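Local coordinates for putative polysaccharide binding proteins (DUF1812) (Bacteroides thetaiotaomicron VPI-5482, PDB 3GF8), which is of unknown function but, as a lipoprotein of the FimB/Mfa2 family, probably serves in fimbrial assembly or anchoring at the outer membrane, at residues I146-V152 against L261-Y267; F195-Y199 against V210-M215; R221-V226 against F237-I242. All blocks are in the same frame, centred on the assembly; numbering follows the deposited sequence.

Contact 1 of 3, residues I146-V152 against L261-Y267; sequences IRDTKIV and LDRQSNY. With EDO (1,2-ethanediol), chain B.
Lys-150 reaches from strand 139-158 to the turn that follows helix 257-263, just where strand 266-273 begins to pair in parallel with its own strand. The ammonium group NZ is gripped from several directions. It donates to Ser-265 OG at 2.6 Å, to Leu-261 O at 2.9 Å and to Gln-264 O, and within its own segment to Arg-147 O. Leu-261 O receives it in the carbonyl plane, on a lone pair. Gln-264 O receives it from above the carbonyl plane. The bend at chi2 (-68°) turns the Lys-150 chain toward the helix end. Carbonyls at the C-terminal end of a helix would probably stabilise the positive charge, and here the lysine links that end to the sheet.

The backbone pairing is short and regular. Ile-151 N donates to Ser-265 O, nearly straight at 167°, and Tyr-267 N donates to Ile-151 O at 3.0 Å.

Arg-147 packs over Ser-265. Ser-265 CB sits on one face of the guanidinium, 3.2 Å from Arg-147 NE, while NE itself donates to Thr-149 O. With CG anti to the backbone N (chi1 -172°) and the chain extended to NE, the arginine runs alongside the serine. Its plane stands about perpendicular to the Asn-266 amide.

Waters bridge the segments outside the backbone pairing. Water 2, between strand and helix, accepts from Arg-147 N and donates to Asp-262 O. The carboxylate of Asp-262 is held elsewhere, by Gln-258 and by a salt bridge to Arg-216. Water 3, between side chains, accepts from both Arg-147 NH2 and Asn-266 ND2. Asn-266 and Ile-151 run alongside each other on the same face of the sheet, and Asn-266 ND2 also donates to O1 of a 1,2-ethanediol, probably from the crystallisation liquor, at 2.6 Å.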
loop_
_atom_site.group_PDB
_atom_site.type_symbol
_atom_site.label_atom_id
_atom_site.label_comp_id
_atom_site.label_asym_id
_atom_site.label_seq_id
_atom_site.Cartn_x
_atom_site.Cartn_y
_atom_site.Cartn_z
ATOM N N ILE A 146 5.651 -6.671 2.816
ATOM C CA ILE A 146 5.741 -5.304 2.318
ATOM C C ILE A 146 4.340 -4.710 2.229
ATOM O O ILE A 146 3.445 -5.295 1.589
ATOM C CB ILE A 146 6.380 -5.322 0.908
ATOM C CG1 ILE A 146 7.838 -5.825 1.002
ATOM C CG2 ILE A 146 6.318 -3.932 0.242
ATOM C CD1 ILE A 146 8.469 -5.953 -0.295
ATOM N N ARG A 147 4.151 -3.534 2.823
ATOM C CA ARG A 147 2.842 -2.933 2.862
ATOM C C ARG A 147 2.540 -2.294 1.550
ATOM O O ARG A 147 3.354 -1.530 1.023
ATOM C CB ARG A 147 2.701 -1.918 3.993
ATOM C CG ARG A 147 1.288 -1.435 4.139
ATOM C CD ARG A 147 1.014 -0.750 5.479
ATOM N NE ARG A 147 -0.153 0.120 5.369
ATOM C CZ ARG A 147 -0.648 0.844 6.358
ATOM N NH1 ARG A 147 -0.075 0.857 7.551
ATOM N NH2 ARG A 147 -1.722 1.576 6.153
ATOM N N ASP A 148 1.355 -2.614 1.015
ATOM C CA ASP A 148 0.975 -2.165 -0.327
ATOM C C ASP A 148 -0.076 -1.048 -0.327
ATOM O O ASP A 148 -0.208 -0.286 -1.311
ATOM C CB ASP A 148 0.427 -3.365 -1.124
ATOM C CG ASP A 148 1.515 -4.189 -1.806
ATOM O OD1 ASP A 148 2.713 -3.828 -1.758
ATOM O OD2 ASP A 148 1.153 -5.218 -2.409
ATOM N N THR A 149 -0.861 -0.975 0.740
ATOM C CA THR A 149 -1.895 0.028 0.845
ATOM C C THR A 149 -1.341 1.235 1.621
ATOM O O THR A 149 -0.580 1.083 2.589
ATOM C CB THR A 149 -3.152 -0.534 1.485
ATOM O OG1 THR A 149 -2.809 -1.261 2.658
ATOM C CG2 THR A 149 -3.877 -1.451 0.506
ATOM N N LYS A 150 -1.711 2.431 1.156
ATOM C CA LYS A 150 -1.120 3.666 1.638
ATOM C C LYS A 150 -2.234 4.647 2.072
ATOM O O LYS A 150 -3.171 4.951 1.318
ATOM C CB LYS A 150 -0.238 4.256 0.534
ATOM C CG LYS A 150 0.811 3.300 0.021
ATOM C CD LYS A 150 1.914 2.997 1.084
ATOM C CE LYS A 150 2.606 1.664 0.835
ATOM N NZ LYS A 150 3.820 1.454 1.718
ATOM N N ILE A 151 -2.129 5.132 3.293
ATOM C CA ILE A 151 -3.118 6.016 3.845
ATOM C C ILE A 151 -2.508 7.409 3.822
ATOM O O ILE A 151 -1.325 7.589 4.138
ATOM C CB ILE A 151 -3.520 5.547 5.238
ATOM C CG1 ILE A 151 -4.236 4.182 5.105
ATOM C CG2 ILE A 151 -4.414 6.592 5.900
ATOM C CD1 ILE A 151 -4.700 3.591 6.364
ATOM N N VAL A 152 -3.288 8.388 3.388
ATOM C CA VAL A 152 -2.789 9.767 3.310
ATOM C C VAL A 152 -3.835 10.710 3.882
ATOM O O VAL A 152 -5.015 10.601 3.548
ATOM C CB VAL A 152 -2.418 10.212 1.885
ATOM C CG1 VAL A 152 -1.716 9.123 1.135
ATOM C CG2 VAL A 152 -3.621 10.620 1.144
ATOM N N LEU A 261 8.744 4.967 -0.243
ATOM C CA LEU A 261 7.346 4.699 -0.592
ATOM C C LEU A 261 6.825 3.350 -0.033
ATOM O O LEU A 261 5.654 3.237 0.373
ATOM C CB LEU A 261 7.162 4.752 -2.101
ATOM C CG LEU A 261 7.399 6.121 -2.744
ATOM C CD1 LEU A 261 7.163 6.008 -4.282
ATOM C CD2 LEU A 261 6.536 7.193 -2.082
ATOM N N ASP A 262 7.684 2.341 0.005
ATOM C CA ASP A 262 7.282 1.029 0.517
ATOM C C ASP A 262 7.259 1.021 2.014
ATOM O O ASP A 262 6.322 0.463 2.637
ATOM C CB ASP A 262 8.230 -0.078 0.082
ATOM C CG ASP A 262 8.115 -0.407 -1.377
ATOM O OD1 ASP A 262 7.036 -0.229 -1.973
ATOM O OD2 ASP A 262 9.125 -0.855 -1.931
ATOM N N ARG A 263 8.278 1.623 2.609
ATOM C CA ARG A 263 8.414 1.576 4.065
ATOM C C ARG A 263 7.401 2.431 4.796
ATOM O O ARG A 263 6.941 2.066 5.867
ATOM C CB ARG A 263 9.806 2.026 4.495
ATOM C CG ARG A 263 10.837 0.934 4.544
ATOM C CD ARG A 263 12.094 1.500 5.179
ATOM N NE ARG A 263 13.239 0.637 4.964
ATOM C CZ ARG A 263 13.559 -0.405 5.722
ATOM N NH1 ARG A 263 12.843 -0.748 6.797
ATOM N NH2 ARG A 263 14.638 -1.106 5.401
ATOM N N GLN A 264 7.096 3.600 4.237
ATOM C CA GLN A 264 6.155 4.527 4.847
ATOM C C GLN A 264 4.769 4.273 4.293
ATOM O O GLN A 264 4.575 4.267 3.067
ATOM C CB GLN A 264 6.578 5.978 4.532
ATOM C CG GLN A 264 5.713 7.067 5.198
ATOM C CD GLN A 264 5.505 6.808 6.689
ATOM O OE1 GLN A 264 4.678 5.985 7.062
ATOM N NE2 GLN A 264 6.260 7.502 7.535
ATOM N N SER A 265 3.790 4.084 5.167
ATOM C CA SER A 265 2.429 3.929 4.661
ATOM C C SER A 265 1.410 4.898 5.235
ATOM O O SER A 265 0.217 4.806 4.913
ATOM C CB SER A 265 1.964 2.468 4.830
ATOM O OG SER A 265 2.847 1.597 4.147
ATOM N N ASN A 266 1.852 5.802 6.105
ATOM C CA ASN A 266 1.011 6.896 6.539
ATOM C C ASN A 266 1.654 8.212 6.228
ATOM O O ASN A 266 2.736 8.506 6.730
ATOM C CB ASN A 266 0.773 6.841 8.029
ATOM C CG ASN A 266 0.110 5.592 8.438
ATOM O OD1 ASN A 266 0.762 4.654 8.881
ATOM N ND2 ASN A 266 -1.201 5.537 8.253
ATOM N N TYR A 267 0.957 9.025 5.448
ATOM C CA TYR A 267 1.482 10.285 4.985
ATOM C C TYR A 267 0.520 11.379 5.367
ATOM O O TYR A 267 -0.604 11.413 4.889
ATOM C CB TYR A 267 1.622 10.243 3.478
ATOM C CG TYR A 267 2.598 9.221 2.949
ATOM C CD1 TYR A 267 2.218 7.924 2.732
ATOM C CD2 TYR A 267 3.899 9.582 2.624
ATOM C CE1 TYR A 267 3.103 6.998 2.230
ATOM C CE2 TYR A 267 4.793 8.653 2.119
ATOM C CZ TYR A 267 4.386 7.369 1.934
ATOM O OH TYR A 267 5.259 6.454 1.423
HETATM C C1 EDO B . -2.062 9.316 8.200
HETATM O O1 EDO B . -2.283 7.902 8.368
HETATM C C2 EDO B . -2.684 10.061 9.380
HETATM O O2 EDO B . -1.758 10.972 10.000
HETATM O O HOH W 1 4.344 -0.805 -1.547
HETATM O O HOH W 2 6.414 -1.968 3.649
HETATM O O HOH W 3 -2.031 2.959 8.911
#

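Contact 2 of 3, residues F195-Y199 against V210-M215; sequences FRPYY and VDMNTM
A classic beta bulge joins the loop before strand 199-201 to strand 209-214: Tyr-198 and Tyr-199 both face Asp-211. Tyr-198 N donates to Asp-211 O at 2.9 Å, nearly along the C=O axis. Tyr-199 N makes a weak bond to the same oxygen. Asp-211 N donates to Tyr-199 O at 2.8 Å with an angle of 166°, in an antiparallel hydrogen-bonded pair.

Tyr-198 lays its ring across the strand. Its CG lies between the backbone N and the carbonyl carbon (chi1 61°), which brings one ring face over Asp-211 O. CZ touches Asp-211 CB at 3.7 Å. The Asn-213 and Tyr-198 side chains cross at about a right angle, amide and ring planes 61° apart. The Tyr-199 ring runs beside the Asp-211 carboxylate. That carboxylate forms a salt bridge with Arg-153, and the Asn-213 amide is held by Lys-118 and Met-120.

On the other face of strand 209-214 the packing is apolar. Pro-197 CG meets Val-210 CB at 3.8 Å, and Pro-197 CD meets the selenomethionine methyl Met-212 CE. Farther along, Phe-195 and Thr-214 cross at about a right angle. Thr-214 CB stands over the ring in a CH-pi contact, 4.0 Å from the Phe-195 centroid. Thr-214 OG1 lies over the same face and bonds to Asn-178. An alanine at Phe-195 would be likely to leave Thr-214 without its ring and open a gap beside the CG of Met-215.

Water 4 bridges the segments where they diverge, donating to Arg-196 O and accepting from Asn-213 N. Between the segments, direct backbone bonds occur only at the bulge; Phe-195 and Arg-196 bond instead to Ile-174 and Ile-116. The rest of this join probably relies on side-chain packing and one bridging water.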
loop_
_atom_site.group_PDB
_atom_site.type_symbol
_atom_site.label_atom_id
_atom_site.label_comp_id
_atom_site.label_asym_id
_atom_site.label_seq_id
_atom_site.Cartn_x
_atom_site.Cartn_y
_atom_site.Cartn_z
ATOM N N PHE A 195 -9.326 7.399 -6.505
ATOM C CA PHE A 195 -9.458 7.167 -5.077
ATOM C C PHE A 195 -9.905 8.462 -4.471
ATOM O O PHE A 195 -9.286 9.501 -4.724
ATOM C CB PHE A 195 -8.134 6.732 -4.454
ATOM C CG PHE A 195 -7.614 5.411 -4.977
ATOM C CD1 PHE A 195 -6.884 5.353 -6.160
ATOM C CD2 PHE A 195 -7.844 4.223 -4.288
ATOM C CE1 PHE A 195 -6.395 4.142 -6.631
ATOM C CE2 PHE A 195 -7.354 3.004 -4.756
ATOM C CZ PHE A 195 -6.630 2.967 -5.931
ATOM N N ARG A 196 -10.965 8.404 -3.671
ATOM C CA ARG A 196 -11.565 9.600 -3.097
ATOM C C ARG A 196 -11.727 9.467 -1.617
ATOM O O ARG A 196 -11.679 8.374 -1.128
ATOM C CB ARG A 196 -12.934 9.801 -3.712
ATOM C CG ARG A 196 -12.804 10.017 -5.176
ATOM C CD ARG A 196 -14.094 10.343 -5.860
ATOM N NE ARG A 196 -13.798 10.453 -7.277
ATOM C CZ ARG A 196 -14.643 10.894 -8.194
ATOM N NH1 ARG A 196 -15.831 11.307 -7.840
ATOM N NH2 ARG A 196 -14.280 10.958 -9.474
ATOM N N PRO A 197 -11.943 10.578 -0.906
ATOM C CA PRO A 197 -11.941 10.488 0.558
ATOM C C PRO A 197 -12.914 9.482 1.140
ATOM O O PRO A 197 -14.038 9.367 0.674
ATOM C CB PRO A 197 -12.303 11.897 0.995
ATOM C CG PRO A 197 -11.732 12.768 -0.116
ATOM C CD PRO A 197 -11.987 11.981 -1.369
ATOM N N TYR A 198 -12.464 8.740 2.142
ATOM C CA TYR A 198 -13.377 7.955 2.932
ATOM C C TYR A 198 -13.790 8.704 4.192
ATOM O O TYR A 198 -14.742 8.315 4.854
ATOM C CB TYR A 198 -12.815 6.544 3.209
ATOM C CG TYR A 198 -11.517 6.519 3.972
ATOM C CD1 TYR A 198 -11.510 6.710 5.342
ATOM C CD2 TYR A 198 -10.301 6.324 3.324
ATOM C CE1 TYR A 198 -10.327 6.710 6.065
ATOM C CE2 TYR A 198 -9.122 6.313 4.029
ATOM C CZ TYR A 198 -9.141 6.495 5.413
ATOM O OH TYR A 198 -7.981 6.527 6.161
ATOM N N TYR A 199 -13.091 9.783 4.527
ATOM C CA TYR A 199 -13.469 10.609 5.695
ATOM C C TYR A 199 -13.008 12.018 5.478
ATOM O O TYR A 199 -11.986 12.238 4.859
ATOM C CB TYR A 199 -12.851 10.070 6.960
ATOM C CG TYR A 199 -13.121 10.905 8.162
ATOM C CD1 TYR A 199 -14.297 10.760 8.872
ATOM C CD2 TYR A 199 -12.173 11.815 8.627
ATOM C CE1 TYR A 199 -14.551 11.521 9.943
ATOM C CE2 TYR A 199 -12.409 12.566 9.726
ATOM C CZ TYR A 199 -13.615 12.405 10.378
ATOM O OH TYR A 199 -13.890 13.134 11.466
ATOM N N VAL A 210 -8.902 15.734 4.716
ATOM C CA VAL A 210 -9.563 14.551 4.134
ATOM C C VAL A 210 -8.661 13.353 4.305
ATOM O O VAL A 210 -7.442 13.468 4.143
ATOM C CB VAL A 210 -9.858 14.723 2.612
ATOM C CG1 VAL A 210 -10.890 15.818 2.364
ATOM C CG2 VAL A 210 -8.641 15.045 1.855
ATOM N N ASP A 211 -9.229 12.199 4.638
ATOM C CA ASP A 211 -8.454 10.974 4.676
ATOM C C ASP A 211 -8.801 10.151 3.489
ATOM O O ASP A 211 -9.984 9.875 3.238
ATOM C CB ASP A 211 -8.739 10.115 5.901
ATOM C CG ASP A 211 -8.146 10.679 7.179
ATOM O OD1 ASP A 211 -7.270 11.554 7.086
ATOM O OD2 ASP A 211 -8.571 10.236 8.285
HETATM N N MSE A 212 -7.753 9.713 2.803
HETATM C CA MSE A 212 -7.836 8.896 1.595
HETATM C C MSE A 212 -6.926 7.704 1.718
HETATM O O MSE A 212 -6.000 7.708 2.533
HETATM C CB MSE A 212 -7.328 9.735 0.430
HETATM C CG MSE A 212 -8.015 11.111 0.391
HETATM SE SE MSE A 212 -7.571 12.185 -1.168
HETATM C CE MSE A 212 -8.442 11.237 -2.463
ATOM N N ASN A 213 -7.127 6.705 0.871
ATOM C CA ASN A 213 -6.111 5.662 0.699
ATOM C C ASN A 213 -5.937 5.170 -0.741
ATOM O O ASN A 213 -6.815 5.291 -1.558
ATOM C CB ASN A 213 -6.261 4.476 1.688
ATOM C CG ASN A 213 -7.596 3.725 1.612
ATOM O OD1 ASN A 213 -7.808 2.769 2.384
ATOM N ND2 ASN A 213 -8.501 4.156 0.761
ATOM N N THR A 214 -4.777 4.619 -1.047
ATOM C CA THR A 214 -4.595 4.073 -2.373
ATOM C C THR A 214 -3.776 2.800 -2.290
ATOM O O THR A 214 -3.357 2.387 -1.216
ATOM C CB THR A 214 -3.926 5.104 -3.331
ATOM O OG1 THR A 214 -3.962 4.593 -4.666
ATOM C CG2 THR A 214 -2.469 5.410 -2.890
HETATM N N MSE A 215 -3.549 2.182 -3.442
HETATM C CA MSE A 215 -2.702 0.994 -3.517
HETATM C C MSE A 215 -1.240 1.513 -3.638
HETATM O O MSE A 215 -0.966 2.611 -3.181
HETATM C CB MSE A 215 -3.200 0.123 -4.671
HETATM C CG MSE A 215 -4.626 -0.402 -4.404
HETATM SE SE MSE A 215 -4.577 -1.975 -3.313
HETATM C CE MSE A 215 -3.905 -3.116 -4.745
HETATM O O HOH W 4 -9.403 6.855 -0.826
#

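Contact 3 of 3, residues R221-V226 against F237-I242; sequences RKTRLV and FDINLI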
loop_
_atom_site.group_PDB
_atom_site.type_symbol
_atom_site.label_atom_id
_atom_site.label_comp_id
_atom_site.label_asym_id
_atom_site.label_seq_id
_atom_site.Cartn_x
_atom_site.Cartn_y
_atom_site.Cartn_z
ATOM N N ARG A 221 5.924 5.847 -11.237
ATOM C CA ARG A 221 4.585 6.317 -11.633
ATOM C C ARG A 221 4.401 7.809 -11.430
ATOM O O ARG A 221 5.222 8.450 -10.774
ATOM C CB ARG A 221 3.503 5.541 -10.877
ATOM C CG ARG A 221 3.390 4.097 -11.352
ATOM C CD ARG A 221 2.354 3.947 -12.371
ATOM N NE ARG A 221 2.351 2.609 -12.971
ATOM C CZ ARG A 221 1.261 1.948 -13.366
ATOM N NH1 ARG A 221 0.038 2.429 -13.168
ATOM N NH2 ARG A 221 1.383 0.757 -13.923
ATOM N N LYS A 222 3.328 8.368 -11.997
ATOM C CA LYS A 222 3.051 9.795 -11.873
ATOM C C LYS A 222 1.705 10.034 -11.222
ATOM O O LYS A 222 0.957 10.941 -11.624
ATOM C CB LYS A 222 3.101 10.484 -13.230
ATOM C CG LYS A 222 4.489 10.507 -13.900
ATOM C CD LYS A 222 4.336 10.930 -15.348
ATOM C CE LYS A 222 5.630 11.482 -15.952
ATOM N NZ LYS A 222 6.553 10.379 -16.349
ATOM N N THR A 223 1.439 9.251 -10.176
ATOM C CA THR A 223 0.192 9.285 -9.419
ATOM C C THR A 223 -0.201 10.696 -9.068
ATOM O O THR A 223 0.577 11.459 -8.511
ATOM C CB THR A 223 0.348 8.460 -8.139
ATOM O OG1 THR A 223 0.748 7.135 -8.510
ATOM C CG2 THR A 223 -0.963 8.435 -7.334
ATOM N N ARG A 224 -1.424 11.041 -9.403
ATOM C CA ARG A 224 -1.882 12.416 -9.320
ATOM C C ARG A 224 -2.755 12.694 -8.129
ATOM O O ARG A 224 -3.607 11.873 -7.820
ATOM C CB ARG A 224 -2.734 12.740 -10.558
ATOM C CG ARG A 224 -1.927 12.823 -11.851
ATOM C CD ARG A 224 -2.639 13.697 -12.851
ATOM N NE ARG A 224 -3.729 12.978 -13.472
ATOM C CZ ARG A 224 -4.855 13.510 -13.938
ATOM N NH1 ARG A 224 -5.118 14.803 -13.836
ATOM N NH2 ARG A 224 -5.754 12.707 -14.499
ATOM N N LEU A 225 -2.599 13.884 -7.520
ATOM C CA LEU A 225 -3.591 14.413 -6.587
ATOM C C LEU A 225 -4.289 15.535 -7.339
ATOM O O LEU A 225 -3.639 16.479 -7.799
ATOM C CB LEU A 225 -2.956 14.937 -5.295
ATOM C CG LEU A 225 -3.866 15.736 -4.344
ATOM C CD1 LEU A 225 -4.997 14.840 -3.765
ATOM C CD2 LEU A 225 -3.073 16.401 -3.203
ATOM N N VAL A 226 -5.604 15.421 -7.478
ATOM C CA VAL A 226 -6.419 16.362 -8.248
ATOM C C VAL A 226 -7.592 16.858 -7.404
ATOM O O VAL A 226 -8.372 16.070 -6.863
ATOM C CB VAL A 226 -7.007 15.712 -9.519
ATOM C CG1 VAL A 226 -7.798 16.765 -10.358
ATOM C CG2 VAL A 226 -5.913 15.035 -10.351
ATOM N N PHE A 237 -6.227 22.115 -8.922
ATOM C CA PHE A 237 -4.957 21.603 -8.402
ATOM C C PHE A 237 -4.737 20.206 -8.971
ATOM O O PHE A 237 -5.611 19.341 -8.912
ATOM C CB PHE A 237 -4.992 21.556 -6.881
ATOM C CG PHE A 237 -3.626 21.477 -6.201
ATOM C CD1 PHE A 237 -2.713 22.512 -6.306
ATOM C CD2 PHE A 237 -3.310 20.406 -5.373
ATOM C CE1 PHE A 237 -1.492 22.459 -5.625
ATOM C CE2 PHE A 237 -2.085 20.350 -4.685
ATOM C CZ PHE A 237 -1.183 21.363 -4.820
ATOM N N ASP A 238 -3.552 19.988 -9.524
ATOM C CA ASP A 238 -3.276 18.762 -10.223
ATOM C C ASP A 238 -1.791 18.514 -10.194
ATOM O O ASP A 238 -1.089 18.999 -11.059
ATOM C CB ASP A 238 -3.796 18.832 -11.660
ATOM C CG ASP A 238 -3.771 17.470 -12.349
ATOM O OD1 ASP A 238 -3.184 16.514 -11.799
ATOM O OD2 ASP A 238 -4.336 17.349 -13.450
ATOM N N ILE A 239 -1.335 17.744 -9.199
ATOM C CA ILE A 239 0.090 17.550 -8.990
ATOM C C ILE A 239 0.479 16.082 -9.031
ATOM O O ILE A 239 -0.368 15.158 -8.984
ATOM C CB ILE A 239 0.625 18.290 -7.717
ATOM C CG1 ILE A 239 -0.057 17.834 -6.415
ATOM C CG2 ILE A 239 0.376 19.785 -7.857
ATOM C CD1 ILE A 239 0.576 16.663 -5.739
ATOM N N ASN A 240 1.777 15.868 -9.182
ATOM C CA ASN A 240 2.329 14.533 -9.257
ATOM C C ASN A 240 2.790 14.234 -7.856
ATOM O O ASN A 240 3.811 14.739 -7.380
ATOM C CB ASN A 240 3.454 14.485 -10.292
ATOM C CG ASN A 240 4.156 13.152 -10.338
ATOM O OD1 ASN A 240 4.050 12.343 -9.425
ATOM N ND2 ASN A 240 4.899 12.921 -11.407
ATOM N N LEU A 241 1.970 13.454 -7.164
ATOM C CA LEU A 241 2.203 13.137 -5.796
ATOM C C LEU A 241 3.508 12.357 -5.645
ATOM O O LEU A 241 4.248 12.542 -4.670
ATOM C CB LEU A 241 1.021 12.301 -5.283
ATOM C CG LEU A 241 1.028 11.944 -3.807
ATOM C CD1 LEU A 241 1.003 13.210 -2.990
ATOM C CD2 LEU A 241 -0.165 11.010 -3.461
ATOM N N ILE A 242 3.789 11.452 -6.578
ATOM C CA ILE A 242 5.025 10.684 -6.457
ATOM C C ILE A 242 6.211 11.646 -6.491
ATOM O O ILE A 242 7.175 11.514 -5.741
ATOM C CB ILE A 242 5.226 9.684 -7.587
ATOM C CG1 ILE A 242 4.075 8.660 -7.636
ATOM C CG2 ILE A 242 6.630 9.017 -7.424
ATOM C CD1 ILE A 242 3.806 7.868 -6.314
HETATM O O HOH W 5 6.541 10.708 -11.442
#
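Thr-223 O takes the hydrogen of Leu-241 N at 2.8 Å, with the donor almost in line with the carbonyl bond. This bond closes the end of a beta hairpin formed by strands 224-229 and 235-240, at the point where the second strand turns into helix 241-246. The strands run antiparallel, 168° apart. Leu-225 and Ile-239 form a hydrogen-bonded pair: Leu-225 N donates to Ile-239 O, and Ile-239 N donates to Leu-225 O at 3.0 Å.

Across a non-hydrogen-bonded pair, Asn-240 sits opposite Arg-224. It is the N-cap of helix 241-246, and its OD1 accepts from Asp-243 N. The amide nitrogen ND2 rests on the aliphatic start of Lys-222, 3.5 Å from CB. It also donates to water 5, which in turn donates to Arg-221 O.

The same face carries a salt bridge. Arg-224 NH1 lies 2.7 Å from Asp-238 OD2, with the carboxylate at the edge of the guanidinium and the two planes 35° apart. Both NH1 bonds to this carboxylate are weak in geometry. A bend at chi3 (-78°) swings the guanidinium across to Asp-238, whose OD2 has a second partner in Arg-235. Val-226 CG2 lies alongside Asp-238.

Leu-225 and Ile-239 point to the other face. Leu-225 CB meets Ile-239 CD1 at 4.0 Å, and Leu-225 CD2 comes to the edge of the Phe-237 ring. Beyond the strands, Ile-242 CG1 packs 3.8 Å from Thr-223 CB.

Strand 170-176 flanks the hairpin through backbone bonds to Arg-224 and Val-226. Leu-225 rests on Phe-154 and Phe-156 of strand 139-158, and Phe-237 meets Phe-271 of strand 266-273 edge to face. Leu-241, at the start of helix 241-246, also packs on Phe-154.

How the contacts relate
Contacts 1 and 2 share a sheet. Strand 139-158 pairs in parallel with 266-273 in contact 1 and antiparallel with 209-214 of contact 2. Lys-150 and Val-152 make probable backbone bonds to Thr-214 and Met-212. Contact 3 lies in a second sheet, which contact 2 also reaches through strand 193-195; it touches neither of the others, though its Leu-225 packs on strand 139-158. The centres of contacts 1, 2 and 3 lie about 5, 12 and 16 Å from the centre of the chain; the first two are buried, the third only partly. The chemistry differs accordingly. A buried lysine held by carbonyls marks contact 1, ring packing and a bulge contact 2, and a salt bridge on a hairpin face contact 3.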